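Long-range contacts in putative glyoxalase superfamily protein (Ralstonia eutropha, PDB 3IUZ), which probably acts as an iron(II)-dependent dioxygenase that converts 2-oxoadipate to 2-hydroxyglutarate with loss of carbon dioxide: residues L9-N13 with G193-G198; F103-L107 with A168-T172. One frame throughout, in Å; residues are numbered along the deposited sequence.

Contact 1 packs helix 4-14, at the start of the chain, against helix 190-200, while contact 2 sets helix 101-110 against the loop that joins helix 154-164 to helix 173-185. Both segments of contact 2 therefore fall in the chain between those of contact 1. Their centres lie about 17 Å apart and their nearest atoms about 6 Å, without touching. Helix 190-200 connects them: Ala194 and Ile197 touch the N-terminal helix, and Leu200, a little further on, receives Ile106 and Leu171 of contact 2. Through Leu200, helix 190-200 thus joins the N-terminal helix to helix 101-110, which is followed directly by strand 112-120 of the large mixed sheet.

Contact 1 (L9-N13 with G193-G198); sequences LLSAN and GAELIG
Asn13 of helix 4-14 reaches across to Ala194 of helix 190-200 in a helix-helix packing whose local axes come within 8.8 Å and cross at -52°. With CG beside its own backbone N (chi1 -74°) and the amide rotated by a chi2 of -90°, ND2 bridges two backbone carbonyls. One N-H goes to Leu9 O, a turn earlier in the same helix, at 3.0 Å and nearly in line with the C=O bond; the other spans the interface to Ala194 O at 3.2 Å. Both acceptors lie close to the amide plane, which fixes its rotation. Ala194 O also accepts from Gly198 N, the two donors arriving from opposite faces of its plane. The amide passes at a slant over the Ile197 CG2 methyl. At the Leu9 end of the interface, Leu9 turns its CD2 methyl onto the Gly193-Ala194 peptide, 3.3 Å from Ala194 N, and its CB rests on Ile197 CD1. Ala48 of helix 42-60 touches both Leu9 and Ile197. Ala12 CB meets Ala194 CB at 3.6 Å, and Asn13 OD1 lies 3.1 Å from Gly198 CA.

Contact 2 (F103-L107 with A168-T172); sequences FTRIL and ADPLT
Ile106 and Leu171 mark the nearest backbone approach, their CA atoms 8.4 Å apart, where one side of helix 101-110 faces an irregular loop that forms an Asx turn just ahead of helix 173-185. Side chains fill the gap between them. Arg105 and Asp169 meet head-on in a bidentate salt bridge, NH1 donating to Asp169 OD2 at 2.8 Å and NH2 to OD1 at 2.7 Å. The carboxylate is nonetheless turned 35° from the guanidinium plane: OD2 is met on its syn side, whereas OD1 is approached from above the carboxylate plane. OD1 carries a second bond, from Leu171 N on the opposite face, which closes the Asx turn and so restrains the carboxylate that receives the arginine. Arg105 starts with CG wedged between its backbone N and carbonyl carbon (chi1 76°), then runs extended to NE, which is tied back to Ala102 O. Leu171 CB lies over one face of the guanidinium, offset toward its rim, and the CD2 methyl lies against CG, CD and NE of the same side chain. Leucine thus lines both the charged head and the aliphatic stem. Leu200 of helix 190-200 touches Leu171 and Ile106 alike, extending the apolar patch. There Ile106 and Leu171 run alongside one another with opposed directions, Ile106 CG1 3.8 Å from Leu171 CD1.

Contact 1 (L9-N13 with G193-G198)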
loop_
_atom_site.group_PDB
_atom_site.type_symbol
_atom_site.label_atom_id
_atom_site.label_comp_id
_atom_site.label_asym_id
_atom_site.label_seq_id
_atom_site.Cartn_x
_atom_site.Cartn_y
_atom_site.Cartn_z
ATOM N N LEU A 9 -15.506 -4.730 11.472
ATOM C CA LEU A 9 -14.074 -4.955 11.319
ATOM C C LEU A 9 -13.283 -3.632 11.401
ATOM O O LEU A 9 -12.225 -3.581 12.034
ATOM C CB LEU A 9 -13.788 -5.667 9.975
ATOM C CG LEU A 9 -14.353 -7.077 9.821
ATOM C CD1 LEU A 9 -14.246 -7.548 8.344
ATOM C CD2 LEU A 9 -13.604 -8.058 10.815
ATOM N N LEU A 10 -13.782 -2.595 10.742
ATOM C CA LEU A 10 -13.176 -1.254 10.770
ATOM C C LEU A 10 -13.190 -0.651 12.174
ATOM O O LEU A 10 -12.160 -0.194 12.709
ATOM C CB LEU A 10 -13.917 -0.293 9.798
ATOM C CG LEU A 10 -13.657 -0.515 8.297
ATOM C CD1 LEU A 10 -14.198 0.621 7.419
ATOM C CD2 LEU A 10 -12.205 -0.678 8.036
ATOM N N SER A 11 -14.340 -0.725 12.787
ATOM C CA SER A 11 -14.587 -0.092 14.083
ATOM C C SER A 11 -13.674 -0.640 15.174
ATOM O O SER A 11 -13.190 0.116 15.988
ATOM C CB SER A 11 -16.068 -0.248 14.468
ATOM O OG SER A 11 -16.398 0.725 15.433
ATOM N N ALA A 12 -13.403 -1.943 15.138
ATOM C CA ALA A 12 -12.505 -2.607 16.095
ATOM C C ALA A 12 -11.057 -2.118 15.876
ATOM O O ALA A 12 -10.252 -2.126 16.773
ATOM C CB ALA A 12 -12.578 -4.119 15.948
ATOM N N ASN A 13 -10.731 -1.665 14.685
ATOM C CA ASN A 13 -9.406 -1.160 14.436
ATOM C C ASN A 13 -9.258 0.366 14.445
ATOM O O ASN A 13 -8.190 0.845 14.727
ATOM C CB ASN A 13 -8.915 -1.705 13.111
ATOM C CG ASN A 13 -8.537 -3.170 13.219
ATOM O OD1 ASN A 13 -7.406 -3.463 13.521
ATOM N ND2 ASN A 13 -9.491 -4.084 13.025
ATOM N N GLY A 193 -11.404 -11.922 12.695
ATOM C CA GLY A 193 -11.057 -11.117 11.531
ATOM C C GLY A 193 -10.563 -9.719 11.869
ATOM O O GLY A 193 -9.631 -9.224 11.239
ATOM N N ALA A 194 -11.225 -9.095 12.837
ATOM C CA ALA A 194 -10.836 -7.790 13.346
ATOM C C ALA A 194 -9.452 -7.909 13.984
ATOM O O ALA A 194 -8.613 -7.018 13.795
ATOM C CB ALA A 194 -11.859 -7.260 14.387
ATOM N N GLU A 195 -9.213 -9.007 14.715
ATOM C CA GLU A 195 -7.904 -9.221 15.335
ATOM C C GLU A 195 -6.848 -9.396 14.263
ATOM O O GLU A 195 -5.783 -8.754 14.323
ATOM C CB GLU A 195 -7.923 -10.434 16.262
ATOM C CG GLU A 195 -6.577 -10.737 16.900
ATOM C CD GLU A 195 -6.607 -11.990 17.766
ATOM O OE1 GLU A 195 -7.686 -12.655 17.919
ATOM O OE2 GLU A 195 -5.540 -12.306 18.305
ATOM N N LEU A 196 -7.136 -10.214 13.249
ATOM C CA LEU A 196 -6.162 -10.399 12.130
ATOM C C LEU A 196 -5.787 -9.094 11.458
ATOM O O LEU A 196 -4.595 -8.807 11.200
ATOM C CB LEU A 196 -6.707 -11.389 11.088
ATOM C CG LEU A 196 -5.871 -11.611 9.857
ATOM C CD1 LEU A 196 -4.479 -12.101 10.235
ATOM C CD2 LEU A 196 -6.600 -12.597 8.844
ATOM N N ILE A 197 -6.792 -8.273 11.164
ATOM C CA ILE A 197 -6.514 -6.982 10.516
ATOM C C ILE A 197 -5.543 -6.161 11.382
ATOM O O ILE A 197 -4.567 -5.597 10.884
ATOM C CB ILE A 197 -7.812 -6.205 10.227
ATOM C CG1 ILE A 197 -8.599 -6.907 9.144
ATOM C CG2 ILE A 197 -7.523 -4.717 9.896
ATOM C CD1 ILE A 197 -10.112 -6.448 9.101
ATOM N N GLY A 198 -5.806 -6.112 12.671
ATOM C CA GLY A 198 -4.944 -5.378 13.609
ATOM C C GLY A 198 -3.494 -5.855 13.569
ATOM O O GLY A 198 -2.575 -5.074 13.758
#

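Contact 2 (F103-L107 with A168-T172)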
loop_
_atom_site.group_PDB
_atom_site.type_symbol
_atom_site.label_atom_id
_atom_site.label_comp_id
_atom_site.label_asym_id
_atom_site.label_seq_id
_atom_site.Cartn_x
_atom_site.Cartn_y
_atom_site.Cartn_z
ATOM N N PHE A 103 5.215 -10.139 1.546
ATOM C CA PHE A 103 3.802 -9.850 1.400
ATOM C C PHE A 103 2.961 -10.918 0.673
ATOM O O PHE A 103 1.809 -11.064 0.998
ATOM C CB PHE A 103 3.641 -8.476 0.744
ATOM C CG PHE A 103 4.018 -7.386 1.679
ATOM C CD1 PHE A 103 3.118 -6.981 2.646
ATOM C CD2 PHE A 103 5.332 -6.931 1.739
ATOM C CE1 PHE A 103 3.489 -6.087 3.599
ATOM C CE2 PHE A 103 5.704 -6.031 2.692
ATOM C CZ PHE A 103 4.774 -5.590 3.604
ATOM N N THR A 104 3.511 -11.669 -0.269
ATOM C CA THR A 104 2.685 -12.706 -0.894
ATOM C C THR A 104 2.219 -13.778 0.138
ATOM O O THR A 104 1.144 -14.321 -0.003
ATOM C CB THR A 104 3.368 -13.376 -2.078
ATOM O OG1 THR A 104 4.682 -13.760 -1.738
ATOM C CG2 THR A 104 3.432 -12.383 -3.289
ATOM N N ARG A 105 3.051 -14.067 1.124
ATOM C CA ARG A 105 2.711 -14.926 2.252
ATOM C C ARG A 105 1.517 -14.411 3.087
ATOM O O ARG A 105 0.945 -15.185 3.854
ATOM C CB ARG A 105 3.902 -15.130 3.163
ATOM C CG ARG A 105 4.226 -13.902 4.062
ATOM C CD ARG A 105 5.555 -13.973 4.777
ATOM N NE ARG A 105 5.871 -12.695 5.424
ATOM C CZ ARG A 105 6.521 -12.540 6.580
ATOM N NH1 ARG A 105 6.982 -13.571 7.284
ATOM N NH2 ARG A 105 6.766 -11.320 7.014
ATOM N N ILE A 106 1.152 -13.125 2.904
ATOM C CA ILE A 106 -0.007 -12.513 3.508
ATOM C C ILE A 106 -1.151 -12.427 2.493
ATOM O O ILE A 106 -2.288 -12.833 2.773
ATOM C CB ILE A 106 0.306 -11.072 4.040
ATOM C CG1 ILE A 106 1.392 -11.064 5.122
ATOM C CG2 ILE A 106 -0.975 -10.383 4.524
ATOM C CD1 ILE A 106 1.953 -9.596 5.491
ATOM N N LEU A 107 -0.876 -11.885 1.304
ATOM C CA LEU A 107 -1.952 -11.611 0.364
ATOM C C LEU A 107 -2.581 -12.895 -0.184
ATOM O O LEU A 107 -3.767 -12.912 -0.491
ATOM C CB LEU A 107 -1.433 -10.793 -0.841
ATOM C CG LEU A 107 -0.804 -9.445 -0.460
ATOM C CD1 LEU A 107 -0.241 -8.643 -1.600
ATOM C CD2 LEU A 107 -1.836 -8.600 0.302
ATOM N N ALA A 168 13.070 -6.519 11.278
ATOM C CA ALA A 168 12.193 -7.421 12.042
ATOM C C ALA A 168 11.250 -8.124 11.071
ATOM O O ALA A 168 11.046 -7.646 9.941
ATOM C CB ALA A 168 11.382 -6.670 13.090
ATOM N N ASP A 169 10.721 -9.277 11.505
ATOM C CA ASP A 169 9.564 -9.884 10.840
ATOM C C ASP A 169 8.297 -9.515 11.583
ATOM O O ASP A 169 8.037 -9.985 12.719
ATOM C CB ASP A 169 9.713 -11.405 10.716
ATOM C CG ASP A 169 8.574 -12.043 9.892
ATOM O OD1 ASP A 169 7.577 -11.341 9.609
ATOM O OD2 ASP A 169 8.699 -13.240 9.509
ATOM N N PRO A 170 7.478 -8.636 10.983
ATOM C CA PRO A 170 6.251 -8.217 11.662
ATOM C C PRO A 170 5.098 -9.218 11.677
ATOM O O PRO A 170 4.124 -9.022 12.403
ATOM C CB PRO A 170 5.834 -6.999 10.826
ATOM C CG PRO A 170 6.200 -7.460 9.438
ATOM C CD PRO A 170 7.528 -8.100 9.609
ATOM N N LEU A 171 5.193 -10.287 10.904
ATOM C CA LEU A 171 4.075 -11.245 10.786
ATOM C C LEU A 171 4.132 -12.279 11.920
ATOM O O LEU A 171 4.791 -13.290 11.811
ATOM C CB LEU A 171 4.155 -11.932 9.422
ATOM C CG LEU A 171 2.875 -12.720 9.056
ATOM C CD1 LEU A 171 1.700 -11.817 8.852
ATOM C CD2 LEU A 171 3.114 -13.577 7.793
ATOM N N THR A 172 3.384 -12.029 12.973
ATOM C CA THR A 172 3.511 -12.750 14.209
ATOM C C THR A 172 2.895 -14.178 14.078
ATOM O O THR A 172 2.146 -14.450 13.131
ATOM C CB THR A 172 2.795 -12.018 15.334
ATOM O OG1 THR A 172 1.378 -12.144 15.177
ATOM C CG2 THR A 172 3.236 -10.529 15.455
#